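Local coordinates for protein probable tagatose 6-phosphate kinase (Sinorhizobium meliloti, PDB 3TXV) that probably phosphorylates tagatose 6-phosphate in carbohydrate metabolism, at residues E108-A113 with A153-V158; C54-Q59 with E69-F74; A245-L250 with D281-L286. All coordinates share one frame; numbering follows the deposited sequence.

Contact 1 of 3, residues E108-A113 with A153-V158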
ATOM      1  N   GLU A 108     -16.898   8.449 -20.704  1.00 44.48           N
ATOM      2  CA  GLU A 108     -15.519   8.864 -20.936  1.00 44.08           C
ATOM      3  C   GLU A 108     -14.653   8.345 -19.794  1.00 44.09           C
ATOM      4  O   GLU A 108     -13.543   7.845 -20.011  1.00 44.32           O
ATOM      5  CB  GLU A 108     -15.436  10.393 -21.030  1.00 44.13           C
ATOM      6  CG  GLU A 108     -14.037  10.947 -21.280  1.00 44.89           C
ATOM      7  CD  GLU A 108     -13.956  12.482 -21.169  1.00 46.32           C
ATOM      8  OE1 GLU A 108     -15.014  13.124 -20.901  1.00 46.44           O
ATOM      9  OE2 GLU A 108     -12.831  13.030 -21.350  1.00 43.82           O
ATOM     10  N   ALA A 109     -15.173   8.453 -18.570  1.00 43.81           N
ATOM     11  CA  ALA A 109     -14.487   7.946 -17.388  1.00 43.10           C
ATOM     12  C   ALA A 109     -14.186   6.456 -17.552  1.00 42.81           C
ATOM     13  O   ALA A 109     -13.047   6.029 -17.372  1.00 42.56           O
ATOM     14  CB  ALA A 109     -15.318   8.213 -16.132  1.00 42.98           C
HETATM   15  N   MSE A 110     -15.206   5.682 -17.924  1.00 42.55           N
HETATM   16  CA  MSE A 110     -15.035   4.263 -18.202  1.00 42.49           C
HETATM   17  C   MSE A 110     -14.149   3.986 -19.410  1.00 42.23           C
HETATM   18  O   MSE A 110     -13.549   2.927 -19.464  1.00 42.57           O
HETATM   19  CB  MSE A 110     -16.377   3.559 -18.379  1.00 42.28           C
HETATM   20  CG  MSE A 110     -17.067   3.214 -17.099  1.00 42.65           C
HETATM   21 SE   MSE A 110     -16.059   2.019 -15.931  0.80 44.07          SE
HETATM   22  CE  MSE A 110     -16.382   0.338 -16.866  1.00 40.28           C
ATOM     23  N   ALA A 111     -14.064   4.912 -20.366  1.00 41.98           N
ATOM     24  CA  ALA A 111     -13.189   4.724 -21.551  1.00 41.95           C
ATOM     25  C   ALA A 111     -11.746   4.596 -21.130  1.00 41.88           C
ATOM     26  O   ALA A 111     -10.997   3.776 -21.663  1.00 41.64           O
ATOM     27  CB  ALA A 111     -13.332   5.851 -22.561  1.00 41.05           C
ATOM     28  N   LYS A 112     -11.381   5.421 -20.154  1.00 42.18           N
ATOM     29  CA  LYS A 112     -10.013   5.523 -19.662  1.00 41.67           C
ATOM     30  C   LYS A 112      -9.751   4.397 -18.685  1.00 41.64           C
ATOM     31  O   LYS A 112      -8.653   3.869 -18.616  1.00 42.37           O
ATOM     32  CB  LYS A 112      -9.783   6.883 -18.997  1.00 41.47           C
ATOM     33  CG  LYS A 112     -10.340   8.070 -19.770  1.00 40.75           C
ATOM     34  CD  LYS A 112      -9.302   9.197 -19.950  1.00 41.63           C
ATOM     35  CE  LYS A 112      -8.060   8.716 -20.712  1.00 41.02           C
ATOM     36  NZ  LYS A 112      -7.266   9.829 -21.243  1.00 38.63           N
ATOM     37  N   ALA A 113     -10.764   4.011 -17.932  1.00 41.70           N
ATOM     38  CA  ALA A 113     -10.647   2.818 -17.136  1.00 42.40           C
ATOM     39  C   ALA A 113     -10.209   1.700 -18.090  1.00 42.92           C
ATOM     40  O   ALA A 113      -9.357   0.888 -17.751  1.00 43.33           O
ATOM     41  CB  ALA A 113     -11.974   2.488 -16.473  1.00 42.16           C
ATOM     42  N   ALA A 153     -17.421  -5.861 -14.775  1.00 40.56           N
ATOM     43  CA  ALA A 153     -17.412  -6.851 -15.850  1.00 41.33           C
ATOM     44  C   ALA A 153     -16.850  -6.343 -17.179  1.00 41.44           C
ATOM     45  O   ALA A 153     -16.143  -7.085 -17.866  1.00 41.43           O
ATOM     46  CB  ALA A 153     -18.793  -7.411 -16.071  1.00 41.60           C
ATOM     47  N   ARG A 154     -17.149  -5.105 -17.549  1.00 41.22           N
ATOM     48  CA  ARG A 154     -16.570  -4.625 -18.760  1.00 41.75           C
ATOM     49  C   ARG A 154     -15.067  -4.676 -18.620  1.00 41.60           C
ATOM     50  O   ARG A 154     -14.383  -5.130 -19.533  1.00 41.35           O
ATOM     51  CB  ARG A 154     -17.044  -3.236 -19.216  1.00 41.79           C
ATOM     52  CG  ARG A 154     -16.531  -3.006 -20.641  1.00 44.97           C
ATOM     53  CD  ARG A 154     -16.942  -1.748 -21.301  1.00 51.70           C
ATOM     54  NE  ARG A 154     -18.087  -1.937 -22.206  1.00 56.34           N
ATOM     55  CZ  ARG A 154     -18.554  -1.005 -23.040  1.00 56.43           C
ATOM     56  NH1 ARG A 154     -17.962   0.194 -23.130  1.00 57.57           N
ATOM     57  NH2 ARG A 154     -19.601  -1.275 -23.795  1.00 54.71           N
ATOM     58  N   LEU A 155     -14.540  -4.221 -17.486  1.00 42.03           N
ATOM     59  CA  LEU A 155     -13.083  -4.147 -17.343  1.00 42.01           C
ATOM     60  C   LEU A 155     -12.446  -5.544 -17.312  1.00 42.69           C
ATOM     61  O   LEU A 155     -11.361  -5.756 -17.858  1.00 42.78           O
ATOM     62  CB  LEU A 155     -12.700  -3.328 -16.136  1.00 41.42           C
ATOM     63  CG  LEU A 155     -12.900  -1.839 -16.339  1.00 41.50           C
ATOM     64  CD1 LEU A 155     -12.751  -1.072 -15.037  1.00 40.66           C
ATOM     65  CD2 LEU A 155     -11.942  -1.299 -17.391  1.00 43.16           C
ATOM     66  N   ALA A 156     -13.145  -6.493 -16.701  1.00 43.03           N
ATOM     67  CA  ALA A 156     -12.745  -7.871 -16.745  1.00 44.05           C
ATOM     68  C   ALA A 156     -12.541  -8.345 -18.201  1.00 45.34           C
ATOM     69  O   ALA A 156     -11.529  -8.974 -18.535  1.00 45.97           O
ATOM     70  CB  ALA A 156     -13.775  -8.688 -16.063  1.00 43.45           C
ATOM     71  N   ALA A 157     -13.493  -8.014 -19.066  1.00 46.10           N
ATOM     72  CA  ALA A 157     -13.530  -8.523 -20.426  1.00 46.54           C
ATOM     73  C   ALA A 157     -12.607  -7.774 -21.339  1.00 47.43           C
ATOM     74  O   ALA A 157     -12.366  -8.213 -22.454  1.00 48.56           O
ATOM     75  CB  ALA A 157     -14.922  -8.448 -20.967  1.00 46.44           C
ATOM     76  N   VAL A 158     -12.102  -6.632 -20.898  1.00 48.22           N
ATOM     77  CA  VAL A 158     -11.142  -5.892 -21.699  1.00 48.35           C
ATOM     78  C   VAL A 158      -9.816  -6.437 -21.264  1.00 49.47           C
ATOM     79  O   VAL A 158      -8.873  -6.517 -22.057  1.00 50.17           O
ATOM     80  CB  VAL A 158     -11.242  -4.387 -21.472  1.00 47.83           C
ATOM     81  CG1 VAL A 158     -10.121  -3.651 -22.184  1.00 47.78           C
ATOM     82  CG2 VAL A 158     -12.598  -3.876 -21.970  1.00 47.00           C
TER
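Leu-155 reaches across to Ala-113 and to selenomethionine Met-110, and this one leucine has the largest share of the surface buried between two neighbouring outer helices of a (beta/alpha)8, or TIM, barrel. Helix 106-121 follows the third strand of the barrel and helix 145-161 the fourth; around 108-113 and 153-158 their axes come within 10.7 Å and run in the same general direction, 33° apart. The leucine leaves its backbone with CB directed at the other helix and CG anti to the carbonyl carbon (chi1 -74°), which carries the branch point out into the interhelical seam. At CG the chain meets the methyl CE of Met-110, at 4.1 Å. Beyond it both arms of the fork meet a single small residue: CD1 lies 3.9 Å from Ala-113 CB, and CD2 lies at the same 3.9 Å from that CB while also resting against the alanine's backbone carbonyl. A methyl-only partner thus receives both tips of the fork, and between 108-113 and 153-158 the nearest CA pair is Ala-113 and Leu-155, 7.4 Å apart. Leu-155 also touches Ile-117 one turn further along helix 106-121 and Leu-130 of the fourth strand, so it packs on both helix and barrel wall. Cutting this side chain back to an alanine is likely to open a gap where the fork now meets Ala-113 and the selenomethionine methyl. On the exposed Arg-154, the guanidinium NH1 forms a salt bridge with Glu-114. The Met-110 chain, bent at both chi2 and chi3, passes obliquely across Leu-155, and its terminal CE also rests 4.3 Å from the Arg-154 CB.

Contact 2 of 3, residues C54-Q59 with E69-F74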
ATOM      1  N   CYS A  54      -4.742   2.817  -9.176  1.00 44.70           N
ATOM      2  CA  CYS A  54      -5.210   3.510 -10.370  1.00 46.30           C
ATOM      3  C   CYS A  54      -4.598   4.881 -10.501  1.00 46.36           C
ATOM      4  O   CYS A  54      -3.904   5.165 -11.489  1.00 46.56           O
ATOM      5  CB  CYS A  54      -6.739   3.633 -10.331  1.00 46.60           C
ATOM      6  SG  CYS A  54      -7.460   4.447  -8.757  1.00 54.04           S
ATOM      7  N   ASN A  55      -4.870   5.710  -9.484  1.00 46.94           N
ATOM      8  CA  ASN A  55      -4.325   7.072  -9.303  1.00 47.33           C
ATOM      9  C   ASN A  55      -2.808   7.208  -9.381  1.00 47.04           C
ATOM     10  O   ASN A  55      -2.283   8.116 -10.015  1.00 47.09           O
ATOM     11  CB  ASN A  55      -4.744   7.590  -7.942  1.00 47.61           C
ATOM     12  CG  ASN A  55      -6.143   8.185  -7.927  1.00 50.22           C
ATOM     13  OD1 ASN A  55      -6.784   8.443  -8.961  1.00 50.06           O
ATOM     14  ND2 ASN A  55      -6.622   8.427  -6.717  1.00 54.50           N
ATOM     15  N   GLN A  56      -2.121   6.306  -8.697  1.00 47.00           N
ATOM     16  CA  GLN A  56      -0.681   6.317  -8.589  1.00 47.32           C
ATOM     17  C   GLN A  56      -0.046   6.110  -9.968  1.00 47.81           C
ATOM     18  O   GLN A  56       0.880   6.832 -10.326  1.00 48.13           O
ATOM     19  CB  GLN A  56      -0.271   5.227  -7.577  1.00 47.16           C
ATOM     20  CG  GLN A  56       1.198   5.135  -7.169  1.00 47.10           C
ATOM     21  CD  GLN A  56       1.491   3.844  -6.379  1.00 48.19           C
ATOM     22  OE1 GLN A  56       2.617   3.308  -6.403  1.00 47.88           O
ATOM     23  NE2 GLN A  56       0.469   3.337  -5.684  1.00 46.60           N
ATOM     24  N   VAL A  57      -0.550   5.141 -10.740  1.00 48.07           N
ATOM     25  CA  VAL A  57       0.075   4.764 -12.005  1.00 48.84           C
ATOM     26  C   VAL A  57      -0.928   4.338 -13.064  1.00 49.46           C
ATOM     27  O   VAL A  57      -1.707   3.423 -12.851  1.00 50.03           O
ATOM     28  CB  VAL A  57       1.203   3.663 -11.847  1.00 49.31           C
ATOM     29  CG1 VAL A  57       2.034   3.868 -10.555  1.00 48.76           C
ATOM     30  CG2 VAL A  57       0.668   2.209 -11.976  1.00 48.15           C
ATOM     31  N   ASN A  58      -0.901   5.009 -14.212  1.00 49.98           N
ATOM     32  CA  ASN A  58      -1.806   4.698 -15.314  1.00 50.53           C
ATOM     33  C   ASN A  58      -1.234   5.239 -16.611  1.00 50.59           C
ATOM     34  O   ASN A  58      -0.222   5.922 -16.574  1.00 50.86           O
ATOM     35  CB  ASN A  58      -3.214   5.260 -15.053  1.00 50.98           C
ATOM     36  CG  ASN A  58      -3.209   6.744 -14.728  1.00 52.68           C
ATOM     37  OD1 ASN A  58      -2.760   7.579 -15.525  1.00 55.32           O
ATOM     38  ND2 ASN A  58      -3.720   7.083 -13.550  1.00 53.78           N
ATOM     39  N   GLN A  59      -1.884   4.954 -17.740  1.00 50.60           N
ATOM     40  CA  GLN A  59      -1.376   5.339 -19.062  1.00 50.64           C
ATOM     41  C   GLN A  59      -0.956   6.787 -19.138  1.00 51.09           C
ATOM     42  O   GLN A  59      -0.009   7.103 -19.861  1.00 50.92           O
ATOM     43  CB  GLN A  59      -2.407   5.065 -20.168  1.00 50.60           C
ATOM     44  CG  GLN A  59      -3.614   6.019 -20.181  1.00 49.28           C
ATOM     45  CD  GLN A  59      -4.716   5.544 -19.269  1.00 47.56           C
ATOM     46  OE1 GLN A  59      -4.448   4.830 -18.298  1.00 46.55           O
ATOM     47  NE2 GLN A  59      -5.969   5.915 -19.582  1.00 44.62           N
ATOM     48  N   GLU A  69       4.031   0.284 -17.293  1.00 53.10           N
ATOM     49  CA  GLU A  69       5.298  -0.208 -17.810  1.00 53.11           C
ATOM     50  C   GLU A  69       6.437   0.397 -17.001  1.00 52.60           C
ATOM     51  O   GLU A  69       7.329  -0.324 -16.573  1.00 52.58           O
ATOM     52  CB  GLU A  69       5.434   0.095 -19.317  1.00 53.68           C
ATOM     53  CG  GLU A  69       6.499  -0.724 -20.095  1.00 55.62           C
ATOM     54  CD  GLU A  69       6.322  -2.248 -19.970  1.00 60.17           C
ATOM     55  OE1 GLU A  69       5.202  -2.758 -20.259  1.00 60.93           O
ATOM     56  OE2 GLU A  69       7.312  -2.933 -19.581  1.00 60.66           O
ATOM     57  N   ASP A  70       6.396   1.707 -16.778  1.00 52.39           N
ATOM     58  CA  ASP A  70       7.416   2.383 -15.967  1.00 52.59           C
ATOM     59  C   ASP A  70       7.589   1.650 -14.628  1.00 52.56           C
ATOM     60  O   ASP A  70       8.710   1.288 -14.223  1.00 53.15           O
ATOM     61  CB  ASP A  70       7.048   3.856 -15.722  1.00 52.48           C
ATOM     62  CG  ASP A  70       7.186   4.735 -16.982  1.00 53.52           C
ATOM     63  OD1 ASP A  70       7.968   4.388 -17.910  1.00 54.63           O
ATOM     64  OD2 ASP A  70       6.513   5.792 -17.036  1.00 51.78           O
ATOM     65  N   PHE A  71       6.462   1.402 -13.972  1.00 51.93           N
ATOM     66  CA  PHE A  71       6.441   0.744 -12.683  1.00 51.00           C
ATOM     67  C   PHE A  71       7.092  -0.615 -12.743  1.00 51.09           C
ATOM     68  O   PHE A  71       7.790  -1.030 -11.819  1.00 51.32           O
ATOM     69  CB  PHE A  71       4.998   0.589 -12.194  1.00 50.61           C
ATOM     70  CG  PHE A  71       4.894   0.267 -10.740  1.00 47.88           C
ATOM     71  CD1 PHE A  71       4.942   1.264  -9.798  1.00 46.67           C
ATOM     72  CD2 PHE A  71       4.765  -1.029 -10.320  1.00 46.09           C
ATOM     73  CE1 PHE A  71       4.865   0.969  -8.478  1.00 46.46           C
ATOM     74  CE2 PHE A  71       4.677  -1.326  -8.999  1.00 45.32           C
ATOM     75  CZ  PHE A  71       4.727  -0.331  -8.077  1.00 45.97           C
ATOM     76  N   THR A  72       6.854  -1.304 -13.845  1.00 51.19           N
ATOM     77  CA  THR A  72       7.285  -2.675 -13.989  1.00 51.36           C
ATOM     78  C   THR A  72       8.797  -2.804 -14.103  1.00 51.28           C
ATOM     79  O   THR A  72       9.348  -3.869 -13.870  1.00 51.81           O
ATOM     80  CB  THR A  72       6.657  -3.307 -15.220  1.00 51.04           C
ATOM     81  OG1 THR A  72       6.523  -4.704 -14.977  1.00 51.59           O
ATOM     82  N   ARG A  73       9.460  -1.717 -14.466  1.00 50.88           N
ATOM     83  CA  ARG A  73      10.880  -1.743 -14.682  1.00 50.69           C
ATOM     84  C   ARG A  73      11.561  -1.075 -13.496  1.00 50.37           C
ATOM     85  O   ARG A  73      12.645  -1.480 -13.083  1.00 50.35           O
ATOM     86  CB  ARG A  73      11.213  -1.039 -16.001  1.00 51.31           C
ATOM     87  N   PHE A  74      10.916  -0.041 -12.967  1.00 49.82           N
ATOM     88  CA  PHE A  74      11.239   0.516 -11.655  1.00 49.27           C
ATOM     89  C   PHE A  74      11.434  -0.585 -10.591  1.00 49.17           C
ATOM     90  O   PHE A  74      12.517  -0.733 -10.033  1.00 49.11           O
ATOM     91  CB  PHE A  74      10.113   1.482 -11.258  1.00 49.53           C
ATOM     92  CG  PHE A  74      10.252   2.070  -9.877  1.00 48.53           C
ATOM     93  CD1 PHE A  74      11.126   3.129  -9.644  1.00 46.72           C
ATOM     94  CD2 PHE A  74       9.475   1.585  -8.826  1.00 45.57           C
ATOM     95  CE1 PHE A  74      11.253   3.661  -8.386  1.00 47.35           C
ATOM     96  CE2 PHE A  74       9.595   2.116  -7.566  1.00 45.18           C
ATOM     97  CZ  PHE A  74      10.474   3.156  -7.333  1.00 45.74           C
TER
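Phe-71 packs its ring against Val-57, with ring atom CD1 4.0 Å from the valine methyl CG1. The two side chains cross at about a right angle, and the methyl comes in obliquely to the ring. Phe-71 gets there because its CG stands anti to the backbone N (chi1 -164°), which swings the ring off helix 68-81 towards the loop. At the neighbouring ring atom, CE1, the end of the Gln-56 side chain approaches, also obliquely. That glutamine is extended beyond CG, and its amide plane stands 75° to the ring, so the two flat groups meet steeply and are not stacked. The backbones keep a wider spacing, with the CA atoms of Val-57 and Phe-71 7.6 Å apart. The arrangement is a beta-alpha loop of a TIM barrel folding back on its own helix: 54-59 leaves the C-terminal end of strand 48-53, and helix 68-81, which follows, contains 69-74. Phe-71 also touches Leu-91 of the next strand, so its ring is buried between loop and barrel. The loop has its own internal brace, a hydrogen bond of 2.8 Å from Asn-58 ND2 back to the carbonyl O of Cys-54, with an N-H...O angle of 153°; the donor is tilted out of the carbonyl plane. Val-57 O is in turn hydrogen-bonded to the hydroxyl of Tyr-120 on helix 106-121. At the start of the loop, the Cys-54 side chain touches His-95 of strand 89-96.

Contact 3 of 3, residues A245-L250 with D281-L286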
ATOM      1  N   ALA A 245     -14.680 -11.375  17.546  1.00 63.74           N
ATOM      2  CA  ALA A 245     -16.117 -11.484  17.766  1.00 63.57           C
ATOM      3  C   ALA A 245     -16.918 -10.699  16.728  1.00 63.27           C
ATOM      4  O   ALA A 245     -17.725 -11.284  16.014  1.00 63.15           O
ATOM      5  CB  ALA A 245     -16.494 -11.050  19.192  1.00 63.47           C
ATOM      6  N   ARG A 246     -16.693  -9.388  16.639  1.00 63.32           N
ATOM      7  CA  ARG A 246     -17.473  -8.521  15.722  1.00 63.76           C
ATOM      8  C   ARG A 246     -17.474  -8.976  14.223  1.00 63.75           C
ATOM      9  O   ARG A 246     -18.371  -8.622  13.460  1.00 63.44           O
ATOM     10  CB  ARG A 246     -17.075  -7.029  15.881  1.00 63.22           C
ATOM     11  N   ALA A 247     -16.492  -9.786  13.830  1.00 63.95           N
ATOM     12  CA  ALA A 247     -16.409 -10.285  12.463  1.00 64.34           C
ATOM     13  C   ALA A 247     -16.432 -11.815  12.370  1.00 64.99           C
ATOM     14  O   ALA A 247     -15.537 -12.422  11.779  1.00 65.14           O
ATOM     15  CB  ALA A 247     -15.168  -9.728  11.779  1.00 63.92           C
ATOM     16  N   GLU A 248     -17.446 -12.450  12.957  1.00 65.74           N
ATOM     17  CA  GLU A 248     -17.574 -13.913  12.838  1.00 65.89           C
ATOM     18  C   GLU A 248     -18.601 -14.236  11.777  1.00 65.44           C
ATOM     19  O   GLU A 248     -18.365 -15.082  10.907  1.00 64.84           O
ATOM     20  CB  GLU A 248     -17.947 -14.569  14.162  1.00 66.22           C
ATOM     21  CG  GLU A 248     -17.573 -16.040  14.228  1.00 67.74           C
ATOM     22  CD  GLU A 248     -17.970 -16.673  15.551  1.00 71.65           C
ATOM     23  OE1 GLU A 248     -18.963 -16.214  16.177  1.00 72.31           O
ATOM     24  OE2 GLU A 248     -17.285 -17.638  15.965  1.00 72.55           O
ATOM     25  N   LYS A 249     -19.731 -13.530  11.869  1.00 65.33           N
ATOM     26  CA  LYS A 249     -20.806 -13.574  10.885  1.00 65.16           C
ATOM     27  C   LYS A 249     -20.258 -13.209   9.494  1.00 64.93           C
ATOM     28  O   LYS A 249     -20.537 -13.907   8.504  1.00 65.21           O
ATOM     29  CB  LYS A 249     -21.966 -12.655  11.308  1.00 65.28           C
ATOM     30  N   LEU A 250     -19.446 -12.154   9.421  1.00 64.32           N
ATOM     31  CA  LEU A 250     -18.731 -11.866   8.182  1.00 63.86           C
ATOM     32  C   LEU A 250     -17.780 -13.011   7.819  1.00 63.73           C
ATOM     33  O   LEU A 250     -17.832 -13.536   6.709  1.00 63.87           O
ATOM     34  CB  LEU A 250     -17.963 -10.547   8.261  1.00 63.81           C
ATOM     35  CG  LEU A 250     -17.763  -9.704   6.987  1.00 63.29           C
ATOM     36  CD1 LEU A 250     -16.548  -8.819   7.158  1.00 62.25           C
ATOM     37  CD2 LEU A 250     -17.623 -10.517   5.707  1.00 62.31           C
ATOM     38  N   ASP A 281      -8.929 -16.093  10.215  1.00 51.05           N
ATOM     39  CA  ASP A 281     -10.359 -15.875   9.889  1.00 50.41           C
ATOM     40  C   ASP A 281     -10.643 -15.558   8.418  1.00 49.46           C
ATOM     41  O   ASP A 281     -11.764 -15.194   8.053  1.00 49.29           O
ATOM     42  CB  ASP A 281     -10.967 -14.814  10.793  1.00 50.09           C
ATOM     43  CG  ASP A 281     -10.702 -15.091  12.227  1.00 51.45           C
ATOM     44  OD1 ASP A 281     -10.426 -16.272  12.552  1.00 52.96           O
ATOM     45  OD2 ASP A 281     -10.748 -14.142  13.032  1.00 53.13           O
ATOM     46  N   GLY A 282      -9.623 -15.688   7.587  1.00 48.38           N
ATOM     47  CA  GLY A 282      -9.799 -15.597   6.150  1.00 47.97           C
ATOM     48  C   GLY A 282      -9.729 -14.227   5.495  1.00 47.49           C
ATOM     49  O   GLY A 282     -10.013 -14.090   4.279  1.00 47.53           O
ATOM     50  N   PHE A 283      -9.373 -13.205   6.274  1.00 46.08           N
ATOM     51  CA  PHE A 283      -8.980 -11.953   5.667  1.00 44.70           C
ATOM     52  C   PHE A 283      -7.551 -12.248   5.312  1.00 44.35           C
ATOM     53  O   PHE A 283      -6.641 -11.967   6.076  1.00 45.29           O
ATOM     54  CB  PHE A 283      -9.163 -10.817   6.657  1.00 44.18           C
ATOM     55  CG  PHE A 283     -10.497 -10.846   7.313  1.00 43.25           C
ATOM     56  CD1 PHE A 283     -11.607 -10.288   6.676  1.00 42.59           C
ATOM     57  CD2 PHE A 283     -10.677 -11.504   8.528  1.00 40.92           C
ATOM     58  CE1 PHE A 283     -12.877 -10.358   7.264  1.00 41.78           C
ATOM     59  CE2 PHE A 283     -11.938 -11.563   9.132  1.00 39.68           C
ATOM     60  CZ  PHE A 283     -13.033 -10.991   8.502  1.00 40.13           C
ATOM     61  N   ALA A 284      -7.371 -12.892   4.169  1.00 43.41           N
ATOM     62  CA  ALA A 284      -6.126 -13.583   3.871  1.00 42.76           C
ATOM     63  C   ALA A 284      -5.171 -12.745   3.068  1.00 42.30           C
ATOM     64  O   ALA A 284      -3.993 -13.083   2.954  1.00 43.20           O
ATOM     65  CB  ALA A 284      -6.396 -14.889   3.153  1.00 42.52           C
ATOM     66  N   ILE A 285      -5.678 -11.677   2.472  1.00 41.44           N
ATOM     67  CA  ILE A 285      -4.823 -10.722   1.793  1.00 40.37           C
ATOM     68  C   ILE A 285      -4.892  -9.465   2.613  1.00 41.34           C
ATOM     69  O   ILE A 285      -5.989  -8.932   2.862  1.00 42.23           O
ATOM     70  CB  ILE A 285      -5.277 -10.418   0.384  1.00 39.73           C
ATOM     71  CG1 ILE A 285      -5.095 -11.652  -0.510  1.00 36.48           C
ATOM     72  CG2 ILE A 285      -4.521  -9.234  -0.124  1.00 37.59           C
ATOM     73  CD1 ILE A 285      -6.039 -11.699  -1.632  1.00 29.42           C
ATOM     74  N   LEU A 286      -3.708  -9.024   3.033  1.00 41.44           N
ATOM     75  CA  LEU A 286      -3.504  -7.959   3.989  1.00 40.79           C
ATOM     76  C   LEU A 286      -2.793  -6.832   3.303  1.00 40.89           C
ATOM     77  O   LEU A 286      -1.611  -6.936   3.011  1.00 40.71           O
ATOM     78  CB  LEU A 286      -2.615  -8.474   5.117  1.00 40.59           C
ATOM     79  CG  LEU A 286      -3.225  -9.601   5.937  1.00 40.37           C
ATOM     80  CD1 LEU A 286      -2.134 -10.422   6.566  1.00 39.16           C
ATOM     81  CD2 LEU A 286      -4.188  -9.019   6.994  1.00 41.12           C
TER
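Phe-283 has the most surface buried here, and its ring points its far end at the two residues that follow in extent, Ala-247 and Leu-250. Leu-250 presents methyl CD1 to the ring edge, in the ring plane and 4.0 Å from CE1, an edge-on contact in which the two side chains run obliquely to each other. At the next ring atom, CZ, the CB of Ala-247 approaches at 4.1 Å, obliquely to the ring. The aromatic tip therefore abuts two methyls at neighbouring ring atoms, entirely through apolar packing. Phe-283 attains this reach with CG anti to its own carbonyl carbon (chi1 -48°), which brings the tip of the ring close to 245-250 although CB does not aim there. The same side chain also touches Pro-230 and Leu-278. The backbone geometry just ahead of it sets the starting point: Gly-282, with phi of 88°, is the C-prime residue of a Schellman motif that ends helix 272-280, with Phe-283 N bonded to Leu-278 O and Gly-282 N to Val-279 O. Phe-283 itself is the centre of an inverse gamma turn. Asp-281 O is hydrogen-bonded to Ser-251 OG and its OD2 to Tyr-242 OH, joining the same two parts of the chain. The whole is an alpha-beta loop of a TIM barrel: the helix after the seventh strand is capped off, the chain enters strand 283-288 at its N-terminal end, and Phe-283 packs on the segment that links the sixth strand to the seventh.

In the fold
Along the chain the order is contact 2, contact 1, contact 3, each closing before the next opens, and all belong to one eight-stranded parallel barrel. Contacts 1 and 2 are neighbours, their centres 18 Å apart, and they meet in packing where Lys-112 O lies 3.5 Å from Gln-59 NE2: the loop after the second strand rests on the helix after the third. Contact 3 stands apart, its centre 30 Å from that of contact 1 and 31 Å from that of contact 2, on the opposite side of the chain's centre from the latter. Contact 1 joins neighbouring outer helices, contact 2 a beta-alpha loop to its helix, and contact 3 an alpha-beta junction to the link between the sixth and seventh strands.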